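Galactan 1,3-beta-galactosidase (Phanerochaete chrysosporium, PDB 7BYS) probably hydrolyses the beta-1,3-linked galactan main chain of arabinogalactans from its end, with a glycoside hydrolase family 43 domain joined to a carbohydrate-binding module. Local coordinates at residues Val369-Asn374 with Val379-Pro384; Ser5-Thr10 with Ser394-Leu399; Gln283-Asp288 with Tyr299-Gly304; Asp230-Pro233 with Thr238-Ser241. One frame throughout, in Å; residues are numbered along the deposited sequence. Where two conformers were deposited one is given.

From the N terminus, residues 5-10 open contact 2, which is completed only at 394-399, so that the start of the chain meets the C-terminal carbohydrate-binding module across a very long loop. The other three contacts fall within that span, one after another, and none cross. Contact 4 (230-233 with 238-241) closes a short turn in the family 43 domain. Contact 3 (283-288 with 299-304) closes a loop that leaves the last propeller sheet, and it adjoins contact 4 through backbone and ring contacts. Contact 1 (369-374 with 379-384) is a hairpin of the binding module, packed on the strand used by contact 2. Together they tie propeller, connecting segment and beta-sandwich.

Contact 1: Val369-Asn374 with Val379-Pro384; sequences VTVSVN and VLVDQP
Val369 sets CG1 between its backbone N and carbonyl carbon (chi1 66°), while Gln383 places CG anti to its own carbonyl carbon (chi1 -64°) and then extends. These torsions direct the amide of Gln383 onto the valine. The amide presents its flat face to CG1 of Val369, with CD 3.6 Å from that methyl, and OE1 comes 3.5 Å from Val369 CB. OE1 accepts a hydrogen bond from Ala419 N, which limits rotation of the group. Further along the same sheet face, Val371 and Val381 bring their CG2 methyls to 3.8 Å. Val369, Val371 and Val381 turn inward, with Leu357, Ile408 and Phe410 against them; Val379 lies on the same face at its exposed end. On the reverse face, CD1 of Leu380 reaches 3.7 Å from CG2 of Thr370. Leu380 also touches an N-acetylglucosamine, whereas the hydroxyl of Thr370 is hydrogen-bonded to Ser412 O. Four backbone hydrogen bonds hold the strands in register. Val369 and Val381 form one hydrogen-bonded pair, with Val381 N to Val369 O at 2.8 Å and nearly straight (169°). Val371 and Val379 form the other, with Val371 N to Val379 O also 2.8 Å. Arg367, a galactose-binding residue, lies close to the Gln383 side chain. The result is an antiparallel beta hairpin whose second strand, 379-383, is an outermost strand of a sheet in the beta-sandwich of a family 35 carbohydrate-binding module.

Contact 2: Ser5-Thr10 with Ser394-Leu399; sequences SGAAWT and SVPVKL
Apolar contact between these segments centres on the pyrrolidine ring of Pro396, whose CG and CD pack on residues 5-7. CG meets CB of Ala7 at 3.9 Å and lies 3.5 Å from Ala7 N, while Pro396 CD approaches Ser5 O to 3.4 Å. Within its own segment Ala7 CB also lies at the edge of the Trp9 indole, in the ring plane. A steric condition applies at Gly6 (phi 102°): a beta carbon there would run into CD of Pro396 and also press against the preceding carbonyl oxygen, the second clash alone requiring glycine. The strand 392-402 is an outermost strand of one sandwich sheet in the binding module, and the loop it meets packs on strand 269-276 of the propeller, making this an interface between the two domains. With a serine in place of Pro396, the ring would be gone and a gap would probably open beside Ala7 and Gly6. Polar contact runs through one water, which donates to Ser5 O at 3.0 Å and to Ser394 O at 2.7 Å, bridging one carbonyl oxygen of each segment. The flanking hydroxyls are held elsewhere, Ser5 OG by Trp272 N and Ser394 OG by Asp288 OD1.

Contact 3: Gln283-Asp288 with Tyr299-Gly304; sequences QIVHAD and YSVASG
The methyl of Ala287 is the bump that fills the notch between the two branches of Val301. Its CB lies 3.7 Å from Val301 CG1 and 3.9 Å from Val301 CG2, so both prongs of the fork touch it. Val285, two residues earlier and pointing to the same partner segment, packs beside this pair and divides its methyls between two neighbours. With CG1 anti to the backbone N (chi1 179°), that branch reaches CG2 of Val301 at 4.1 Å, while CG2 of Val285 turns to Tyr299 and approaches its OH at 3.8 Å. The tyrosine ring is met obliquely near its hydroxyl end. Nothing polar passes directly between the segments, and the fit is one of methyl groups against each other and against the end of the tyrosine. The tyrosine hydroxyl is nevertheless engaged, since Tyr299 OH is hydrogen-bonded to Asp276 OD2, which anchors the far end of the side chain to the propeller. The contact sets the loop leaving the last propeller sheet against the two-stranded hairpin 290-293/298-301. Segment 283-288 starts on the outermost strand 283-284 of that sheet, and just beyond it Val285 is hydrogen-bonded through its backbone to Pro274. Segment 299-304 begins on the second strand of the hairpin and runs on toward strand 305-308 of the binding module.

Contact 4: Asp230-Pro233 with Thr238-Ser241; sequences DIAP and TWYS
Trp239 lies beside Ala232 and Pro233, its indole reaching back to the 230-233 loop. With CG anti to the carbonyl carbon (chi1 -64°) and the ring rotated about the next bond (chi2 106°), the pyrrole side lies near the turn: CD1 is 3.9 Å from Ala232 CB, and NE1 is 3.6 Å from Pro233 CD. Both approaches are oblique to the ring. Farther along the indole, CZ2 meets Pro233 CG at 3.9 Å. On the opposite side of its plane the indole is stacked by His286. With an alanine in place of Trp239, the ring beside Ala232 and Pro233 would be gone, which would probably open a gap there and leave His286 without its stacking partner. Ile231 makes a smaller contact, its CD1 4.0 Å from CG2 of Thr238, the two side chains crossing at a slant. Thr238 OG1 is hydrogen-bonded to Asn211 O and Asn213 N, so the methyl is left to meet the isoleucine. Thr238, Trp239 and Tyr240 have positive phi, the left-handed region, and Ser241 OG donates to Thr238 O at 2.7 Å in the carbonyl plane. A water also links the segments, accepting from Thr238 N at 2.8 Å and probably donating to Pro233 O; Thr236 OG1 joins Pro233 O and Trp239 N. Apolar contact plus one shared water is consistent with polar anchoring mostly from outside the two segments.

Contact 1: Val369-Asn374 with Val379-Pro384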
loop_
_atom_site.group_PDB
_atom_site.type_symbol
_atom_site.label_atom_id
_atom_site.label_comp_id
_atom_site.label_asym_id
_atom_site.label_seq_id
_atom_site.Cartn_x
_atom_site.Cartn_y
_atom_site.Cartn_z
ATOM N N VAL A 369 6.586 14.037 -15.386
ATOM C CA VAL A 369 6.525 14.065 -16.841
ATOM C C VAL A 369 5.210 14.716 -17.247
ATOM O O VAL A 369 4.159 14.440 -16.662
ATOM C CB VAL A 369 6.710 12.654 -17.453
ATOM C CG1 VAL A 369 5.542 11.727 -17.098
ATOM C CG2 VAL A 369 6.921 12.750 -18.982
ATOM N N THR A 370 5.275 15.610 -18.231
ATOM C CA THR A 370 4.058 16.159 -18.815
ATOM C C THR A 370 3.492 15.180 -19.839
ATOM O O THR A 370 4.235 14.534 -20.586
ATOM C CB THR A 370 4.350 17.486 -19.520
ATOM O OG1 THR A 370 5.295 17.258 -20.569
ATOM C CG2 THR A 370 4.893 18.521 -18.544
ATOM N N VAL A 371 2.164 15.082 -19.875
ATOM C CA VAL A 371 1.452 14.171 -20.765
ATOM C C VAL A 371 0.355 14.964 -21.469
ATOM O O VAL A 371 -0.501 15.571 -20.811
ATOM C CB VAL A 371 0.851 12.969 -20.010
ATOM C CG1 VAL A 371 0.173 12.015 -20.976
ATOM C CG2 VAL A 371 1.924 12.232 -19.203
ATOM N N SER A 372 0.377 14.952 -22.799
ATOM C CA SER A 372 -0.589 15.676 -23.614
ATOM C C SER A 372 -1.181 14.711 -24.628
ATOM O O SER A 372 -0.443 14.007 -25.326
ATOM C CB SER A 372 0.124 16.816 -24.338
ATOM O OG SER A 372 -0.639 17.290 -25.436
ATOM N N VAL A 373 -2.505 14.674 -24.714
ATOM C CA VAL A 373 -3.199 13.772 -25.628
ATOM C C VAL A 373 -3.715 14.585 -26.805
ATOM O O VAL A 373 -4.460 15.551 -26.614
ATOM C CB VAL A 373 -4.361 13.046 -24.931
ATOM C CG1 VAL A 373 -5.051 12.098 -25.908
ATOM C CG2 VAL A 373 -3.855 12.288 -23.706
ATOM N N ASN A 374 -3.335 14.179 -28.014
ATOM C CA ASN A 374 -3.804 14.822 -29.243
ATOM C C ASN A 374 -3.616 16.338 -29.193
ATOM O O ASN A 374 -4.469 17.111 -29.641
ATOM C CB ASN A 374 -5.253 14.439 -29.539
ATOM C CG ASN A 374 -5.427 12.947 -29.710
ATOM O OD1 ASN A 374 -4.618 12.290 -30.359
ATOM N ND2 ASN A 374 -6.481 12.398 -29.111
ATOM N N VAL A 379 -1.068 17.385 -18.541
ATOM C CA VAL A 379 -1.135 17.107 -17.114
ATOM C C VAL A 379 0.240 16.621 -16.682
ATOM O O VAL A 379 0.999 16.069 -17.483
ATOM C CB VAL A 379 -2.227 16.080 -16.735
ATOM C CG1 VAL A 379 -3.616 16.611 -17.079
ATOM C CG2 VAL A 379 -1.965 14.762 -17.408
ATOM N N LEU A 380 0.570 16.842 -15.416
ATOM C CA LEU A 380 1.871 16.461 -14.883
ATOM C C LEU A 380 1.726 15.203 -14.041
ATOM O O LEU A 380 0.894 15.155 -13.128
ATOM C CB LEU A 380 2.440 17.602 -14.041
ATOM C CG LEU A 380 3.919 17.490 -13.683
ATOM C CD1 LEU A 380 4.790 17.539 -14.936
ATOM C CD2 LEU A 380 4.292 18.606 -12.744
ATOM N N VAL A 381 2.516 14.180 -14.359
ATOM C CA VAL A 381 2.445 12.890 -13.677
ATOM C C VAL A 381 3.703 12.701 -12.835
ATOM O O VAL A 381 4.821 12.792 -13.350
ATOM C CB VAL A 381 2.269 11.734 -14.676
ATOM C CG1 VAL A 381 2.185 10.416 -13.929
ATOM C CG2 VAL A 381 1.007 11.933 -15.515
ATOM N N ASP A 382 3.516 12.422 -11.544
ATOM C CA ASP A 382 4.638 12.206 -10.640
ATOM C C ASP A 382 5.308 10.873 -10.939
ATOM O O ASP A 382 4.638 9.855 -11.144
ATOM C CB ASP A 382 4.133 12.133 -9.202
ATOM C CG ASP A 382 3.623 13.458 -8.686
ATOM O OD1 ASP A 382 4.209 14.504 -9.038
ATOM O OD2 ASP A 382 2.638 13.438 -7.910
ATOM N N GLN A 383 6.643 10.875 -10.919
ATOM C CA GLN A 383 7.460 9.692 -11.183
ATOM C C GLN A 383 8.368 9.448 -9.984
ATOM O O GLN A 383 9.465 10.029 -9.883
ATOM C CB GLN A 383 8.255 9.856 -12.478
ATOM C CG GLN A 383 7.344 9.966 -13.684
ATOM C CD GLN A 383 8.106 10.250 -14.961
ATOM O OE1 GLN A 383 8.854 11.220 -15.041
ATOM N NE2 GLN A 383 7.950 9.383 -15.949
ATOM N N PRO A 384 7.956 8.583 -9.054
ATOM C CA PRO A 384 8.800 8.286 -7.893
ATOM C C PRO A 384 10.166 7.762 -8.313
ATOM O O PRO A 384 10.351 7.224 -9.413
ATOM C CB PRO A 384 8.010 7.199 -7.145
ATOM C CG PRO A 384 6.581 7.388 -7.577
ATOM C CD PRO A 384 6.655 7.888 -9.011
#

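Contact 2: Ser5-Thr10 with Ser394-Leu399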
loop_
_atom_site.group_PDB
_atom_site.type_symbol
_atom_site.label_atom_id
_atom_site.label_comp_id
_atom_site.label_asym_id
_atom_site.label_seq_id
_atom_site.Cartn_x
_atom_site.Cartn_y
_atom_site.Cartn_z
ATOM N N SER A 5 -3.315 0.956 -8.710
ATOM C CA SER A 5 -2.311 1.296 -7.709
ATOM C C SER A 5 -1.485 2.497 -8.153
ATOM O O SER A 5 -0.942 2.526 -9.261
ATOM C CB SER A 5 -1.393 0.102 -7.490
ATOM O OG SER A 5 -2.086 -0.892 -6.755
ATOM N N GLY A 6 -1.348 3.473 -7.270
ATOM C CA GLY A 6 -0.607 4.675 -7.545
ATOM C C GLY A 6 -1.475 5.866 -7.878
ATOM O O GLY A 6 -1.010 7.004 -7.770
ATOM N N ALA A 7 -2.722 5.633 -8.266
ATOM C CA ALA A 7 -3.632 6.724 -8.561
ATOM C C ALA A 7 -4.114 7.372 -7.266
ATOM O O ALA A 7 -4.031 6.794 -6.179
ATOM C CB ALA A 7 -4.836 6.197 -9.338
ATOM N N ALA A 8 -4.625 8.592 -7.391
ATOM C CA ALA A 8 -5.240 9.293 -6.265
ATOM C C ALA A 8 -6.661 8.770 -6.105
ATOM O O ALA A 8 -7.574 9.183 -6.826
ATOM C CB ALA A 8 -5.238 10.799 -6.515
ATOM N N TRP A 9 -6.853 7.850 -5.166
ATOM C CA TRP A 9 -8.153 7.218 -4.975
ATOM C C TRP A 9 -9.050 8.125 -4.156
ATOM O O TRP A 9 -8.627 8.690 -3.144
ATOM C CB TRP A 9 -8.019 5.921 -4.185
ATOM C CG TRP A 9 -7.250 4.841 -4.830
ATOM C CD1 TRP A 9 -6.626 4.878 -6.040
ATOM C CD2 TRP A 9 -7.013 3.538 -4.292
ATOM N NE1 TRP A 9 -5.999 3.679 -6.285
ATOM C CE2 TRP A 9 -6.231 2.837 -5.229
ATOM C CE3 TRP A 9 -7.405 2.888 -3.116
ATOM C CZ2 TRP A 9 -5.817 1.518 -5.026
ATOM C CZ3 TRP A 9 -6.984 1.585 -2.907
ATOM C CH2 TRP A 9 -6.203 0.908 -3.864
ATOM N N THR A 10 -10.301 8.234 -4.583
ATOM C CA THR A 10 -11.257 9.109 -3.931
ATOM C C THR A 10 -12.393 8.287 -3.345
ATOM O O THR A 10 -12.740 7.212 -3.851
ATOM C CB THR A 10 -11.823 10.166 -4.896
ATOM O OG1 THR A 10 -12.495 9.523 -5.984
ATOM C CG2 THR A 10 -10.700 11.045 -5.425
ATOM N N SER A 394 5.842 1.364 -12.657
ATOM C CA SER A 394 4.813 2.062 -13.417
ATOM C C SER A 394 3.944 2.921 -12.514
ATOM O O SER A 394 3.712 2.588 -11.349
ATOM C CB SER A 394 3.949 1.090 -14.233
ATOM O OG SER A 394 3.134 0.310 -13.365
ATOM N N VAL A 395 3.451 4.021 -13.081
ATOM C CA VAL A 395 2.446 4.854 -12.424
ATOM C C VAL A 395 1.307 5.120 -13.397
ATOM O O VAL A 395 1.540 5.196 -14.613
ATOM C CB VAL A 395 3.028 6.178 -11.898
ATOM C CG1 VAL A 395 4.015 5.935 -10.765
ATOM C CG2 VAL A 395 3.668 6.987 -13.029
ATOM N N PRO A 396 0.087 5.303 -12.913
ATOM C CA PRO A 396 -1.066 5.415 -13.815
ATOM C C PRO A 396 -1.519 6.845 -14.032
ATOM O O PRO A 396 -1.366 7.718 -13.161
ATOM C CB PRO A 396 -2.149 4.645 -13.059
ATOM C CG PRO A 396 -1.854 4.979 -11.619
ATOM C CD PRO A 396 -0.334 5.025 -11.524
ATOM N N VAL A 397 -2.106 7.078 -15.202
ATOM C CA VAL A 397 -2.768 8.338 -15.523
ATOM C C VAL A 397 -4.013 8.028 -16.345
ATOM O O VAL A 397 -3.990 7.155 -17.219
ATOM C CB VAL A 397 -1.812 9.339 -16.217
ATOM C CG1 VAL A 397 -1.333 8.810 -17.565
ATOM C CG2 VAL A 397 -2.482 10.704 -16.371
ATOM N N LYS A 398 -5.112 8.716 -16.035
ATOM C CA LYS A 398 -6.382 8.512 -16.723
ATOM C C LYS A 398 -6.493 9.524 -17.858
ATOM O O LYS A 398 -6.501 10.733 -17.615
ATOM C CB LYS A 398 -7.548 8.674 -15.751
ATOM C CG LYS A 398 -8.822 7.974 -16.222
ATOM C CD LYS A 398 -9.836 7.838 -15.085
ATOM C CE LYS A 398 -10.167 9.197 -14.497
ATOM N NZ LYS A 398 -10.063 9.200 -13.008
ATOM N N LEU A 399 -6.565 9.028 -19.093
ATOM C CA LEU A 399 -6.543 9.883 -20.274
ATOM C C LEU A 399 -7.830 9.734 -21.075
ATOM O O LEU A 399 -8.330 8.623 -21.265
ATOM C CB LEU A 399 -5.352 9.536 -21.174
ATOM C CG LEU A 399 -3.967 9.690 -20.535
ATOM C CD1 LEU A 399 -2.874 9.325 -21.512
ATOM C CD2 LEU A 399 -3.763 11.104 -20.006
HETATM O O HOH W 1 2.012 2.891 -9.218
#

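Contact 3: Gln283-Asp288 with Tyr299-Gly304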
loop_
_atom_site.group_PDB
_atom_site.type_symbol
_atom_site.label_atom_id
_atom_site.label_comp_id
_atom_site.label_asym_id
_atom_site.label_seq_id
_atom_site.Cartn_x
_atom_site.Cartn_y
_atom_site.Cartn_z
ATOM N N GLN A 283 2.703 -14.577 -4.187
ATOM C CA GLN A 283 3.438 -13.650 -5.040
ATOM C C GLN A 283 2.501 -12.533 -5.457
ATOM O O GLN A 283 1.358 -12.793 -5.833
ATOM C CB GLN A 283 3.965 -14.338 -6.307
ATOM C CG GLN A 283 5.188 -15.226 -6.108
ATOM C CD GLN A 283 6.377 -14.478 -5.536
ATOM O OE1 GLN A 283 7.044 -13.704 -6.228
ATOM N NE2 GLN A 283 6.645 -14.703 -4.259
ATOM N N ILE A 284 2.978 -11.290 -5.366
ATOM C CA ILE A 284 2.210 -10.170 -5.888
ATOM C C ILE A 284 2.032 -10.355 -7.387
ATOM O O ILE A 284 2.987 -10.675 -8.106
ATOM C CB ILE A 284 2.927 -8.848 -5.567
ATOM C CG1 ILE A 284 2.703 -8.452 -4.106
ATOM C CG2 ILE A 284 2.477 -7.746 -6.533
ATOM C CD1 ILE A 284 3.470 -7.204 -3.681
ATOM N N VAL A 285 0.803 -10.186 -7.858
ATOM C CA VAL A 285 0.512 -10.089 -9.283
ATOM C C VAL A 285 0.569 -8.608 -9.630
ATOM O O VAL A 285 -0.261 -7.822 -9.163
ATOM C CB VAL A 285 -0.876 -10.657 -9.588
ATOM C CG1 VAL A 285 -1.195 -10.540 -11.086
ATOM C CG2 VAL A 285 -0.971 -12.101 -9.112
ATOM N N HIS A 286 1.563 -8.209 -10.416
ATOM C CA HIS A 286 1.720 -6.795 -10.751
ATOM C C HIS A 286 0.721 -6.426 -11.840
ATOM O O HIS A 286 0.998 -6.542 -13.039
ATOM C CB HIS A 286 3.144 -6.487 -11.186
ATOM C CG HIS A 286 3.361 -5.043 -11.489
ATOM N ND1 HIS A 286 3.563 -4.576 -12.773
ATOM C CD2 HIS A 286 3.350 -3.954 -10.686
ATOM C CE1 HIS A 286 3.707 -3.264 -12.739
ATOM N NE2 HIS A 286 3.583 -2.862 -11.487
ATOM N N ALA A 287 -0.445 -5.963 -11.407
ATOM C CA ALA A 287 -1.564 -5.626 -12.283
ATOM C C ALA A 287 -1.838 -4.140 -12.131
ATOM O O ALA A 287 -2.344 -3.704 -11.091
ATOM C CB ALA A 287 -2.812 -6.417 -11.895
ATOM N N ASP A 288 -1.514 -3.360 -13.172
ATOM C CA ASP A 288 -1.723 -1.917 -13.108
ATOM C C ASP A 288 -3.191 -1.580 -12.899
ATOM O O ASP A 288 -3.515 -0.593 -12.230
ATOM C CB ASP A 288 -1.268 -1.246 -14.411
ATOM C CG ASP A 288 0.209 -1.466 -14.724
ATOM O OD1 ASP A 288 1.057 -1.289 -13.825
ATOM O OD2 ASP A 288 0.526 -1.790 -15.888
ATOM N N TYR A 299 -10.414 -12.261 -8.422
ATOM C CA TYR A 299 -9.907 -11.035 -9.010
ATOM C C TYR A 299 -9.743 -11.270 -10.502
ATOM O O TYR A 299 -9.621 -12.410 -10.959
ATOM C CB TYR A 299 -8.572 -10.598 -8.378
ATOM C CG TYR A 299 -7.416 -11.543 -8.642
ATOM C CD1 TYR A 299 -7.147 -12.616 -7.791
ATOM C CD2 TYR A 299 -6.594 -11.363 -9.747
ATOM C CE1 TYR A 299 -6.089 -13.477 -8.038
ATOM C CE2 TYR A 299 -5.539 -12.216 -10.001
ATOM C CZ TYR A 299 -5.290 -13.271 -9.145
ATOM O OH TYR A 299 -4.230 -14.120 -9.403
ATOM N N SER A 300 -9.727 -10.174 -11.259
ATOM C CA SER A 300 -9.532 -10.230 -12.704
ATOM C C SER A 300 -8.603 -9.105 -13.134
ATOM O O SER A 300 -8.869 -7.933 -12.860
ATOM C CB SER A 300 -10.861 -10.110 -13.454
ATOM O OG SER A 300 -10.648 -10.225 -14.850
ATOM N N VAL A 301 -7.530 -9.462 -13.823
ATOM C CA VAL A 301 -6.534 -8.496 -14.281
ATOM C C VAL A 301 -6.953 -7.952 -15.639
ATOM O O VAL A 301 -7.232 -8.724 -16.563
ATOM C CB VAL A 301 -5.146 -9.151 -14.359
ATOM C CG1 VAL A 301 -4.124 -8.169 -14.908
ATOM C CG2 VAL A 301 -4.725 -9.642 -12.981
ATOM N N ALA A 302 -6.984 -6.627 -15.768
ATOM C CA ALA A 302 -7.367 -6.012 -17.032
ATOM C C ALA A 302 -6.258 -6.186 -18.059
ATOM O O ALA A 302 -5.072 -6.099 -17.735
ATOM C CB ALA A 302 -7.636 -4.523 -16.834
ATOM N N SER A 303 -6.648 -6.447 -19.303
ATOM C CA SER A 303 -5.691 -6.553 -20.394
ATOM C C SER A 303 -5.515 -5.192 -21.050
ATOM O O SER A 303 -6.460 -4.403 -21.147
ATOM C CB SER A 303 -6.176 -7.562 -21.435
ATOM O OG SER A 303 -7.352 -7.097 -22.071
ATOM N N GLY A 304 -4.286 -4.909 -21.486
ATOM C CA GLY A 304 -3.983 -3.635 -22.097
ATOM C C GLY A 304 -3.154 -3.815 -23.353
ATOM O O GLY A 304 -2.708 -4.918 -23.676
#

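Contact 4: Asp230-Pro233 with Thr238-Ser241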
loop_
_atom_site.group_PDB
_atom_site.type_symbol
_atom_site.label_atom_id
_atom_site.label_comp_id
_atom_site.label_asym_id
_atom_site.label_seq_id
_atom_site.Cartn_x
_atom_site.Cartn_y
_atom_site.Cartn_z
ATOM N N ASP A 230 10.887 -13.569 -1.063
ATOM C CA ASP A 230 10.321 -12.365 -1.663
ATOM C C ASP A 230 8.889 -12.583 -2.138
ATOM O O ASP A 230 8.541 -13.646 -2.659
ATOM C CB ASP A 230 11.181 -11.942 -2.856
ATOM C CG ASP A 230 12.454 -11.244 -2.440
ATOM O OD1 ASP A 230 12.375 -10.191 -1.768
ATOM O OD2 ASP A 230 13.544 -11.755 -2.775
ATOM N N ILE A 231 8.057 -11.540 -1.980
ATOM C CA ILE A 231 6.730 -11.527 -2.596
ATOM C C ILE A 231 6.708 -10.822 -3.949
ATOM O O ILE A 231 5.689 -10.894 -4.649
ATOM C CB ILE A 231 5.640 -10.925 -1.678
ATOM C CG1 ILE A 231 5.907 -9.444 -1.353
ATOM C CG2 ILE A 231 5.481 -11.765 -0.410
ATOM C CD1 ILE A 231 4.741 -8.764 -0.582
ATOM N N ALA A 232 7.791 -10.154 -4.339
ATOM C CA ALA A 232 7.847 -9.365 -5.561
ATOM C C ALA A 232 9.295 -9.328 -6.027
ATOM O O ALA A 232 10.203 -9.679 -5.264
ATOM C CB ALA A 232 7.311 -7.944 -5.319
ATOM N N PRO A 233 9.549 -8.924 -7.277
ATOM C CA PRO A 233 10.944 -8.816 -7.737
ATOM C C PRO A 233 11.724 -7.861 -6.843
ATOM O O PRO A 233 11.289 -6.741 -6.589
ATOM C CB PRO A 233 10.805 -8.261 -9.163
ATOM C CG PRO A 233 9.416 -8.635 -9.579
ATOM C CD PRO A 233 8.589 -8.546 -8.334
ATOM N N THR A 238 9.170 -4.071 -3.607
ATOM C CA THR A 238 7.736 -4.339 -3.494
ATOM C C THR A 238 6.935 -3.413 -4.399
ATOM O O THR A 238 5.884 -2.891 -4.018
ATOM C CB THR A 238 7.230 -4.316 -2.047
ATOM O OG1 THR A 238 8.237 -4.848 -1.180
ATOM C CG2 THR A 238 5.998 -5.203 -1.901
ATOM N N TRP A 239 7.423 -3.225 -5.626
ATOM C CA TRP A 239 6.778 -2.301 -6.557
ATOM C C TRP A 239 6.589 -0.933 -5.905
ATOM O O TRP A 239 5.547 -0.285 -6.041
ATOM C CB TRP A 239 5.460 -2.878 -7.093
ATOM C CG TRP A 239 5.672 -4.124 -7.913
ATOM C CD1 TRP A 239 5.395 -5.406 -7.542
ATOM C CD2 TRP A 239 6.260 -4.200 -9.219
ATOM N NE1 TRP A 239 5.747 -6.272 -8.546
ATOM C CE2 TRP A 239 6.269 -5.558 -9.593
ATOM C CE3 TRP A 239 6.743 -3.246 -10.123
ATOM C CZ2 TRP A 239 6.767 -5.998 -10.824
ATOM C CZ3 TRP A 239 7.229 -3.682 -11.354
ATOM C CH2 TRP A 239 7.232 -5.044 -11.692
ATOM N N TYR A 240 7.626 -0.499 -5.185
ATOM C CA TYR A 240 7.625 0.732 -4.388
ATOM C C TYR A 240 6.421 0.799 -3.437
ATOM O O TYR A 240 5.470 1.569 -3.622
ATOM C CB TYR A 240 7.738 1.976 -5.276
ATOM C CG TYR A 240 8.261 3.206 -4.566
ATOM C CD1 TYR A 240 7.966 3.475 -3.227
ATOM C CD2 TYR A 240 9.061 4.111 -5.250
ATOM C CE1 TYR A 240 8.470 4.626 -2.593
ATOM C CE2 TYR A 240 9.558 5.222 -4.642
ATOM C CZ TYR A 240 9.265 5.489 -3.335
ATOM O OH TYR A 240 9.796 6.617 -2.779
ATOM N N SER A 241 6.497 -0.018 -2.386
ATOM C CA SER A 241 5.439 -0.025 -1.383
ATOM C C SER A 241 5.947 -0.713 -0.129
ATOM O O SER A 241 7.053 -1.265 -0.092
ATOM C CB SER A 241 4.162 -0.682 -1.922
ATOM O OG SER A 241 4.287 -2.094 -1.945
HETATM O O HOH W 2 10.413 -6.546 -3.853
#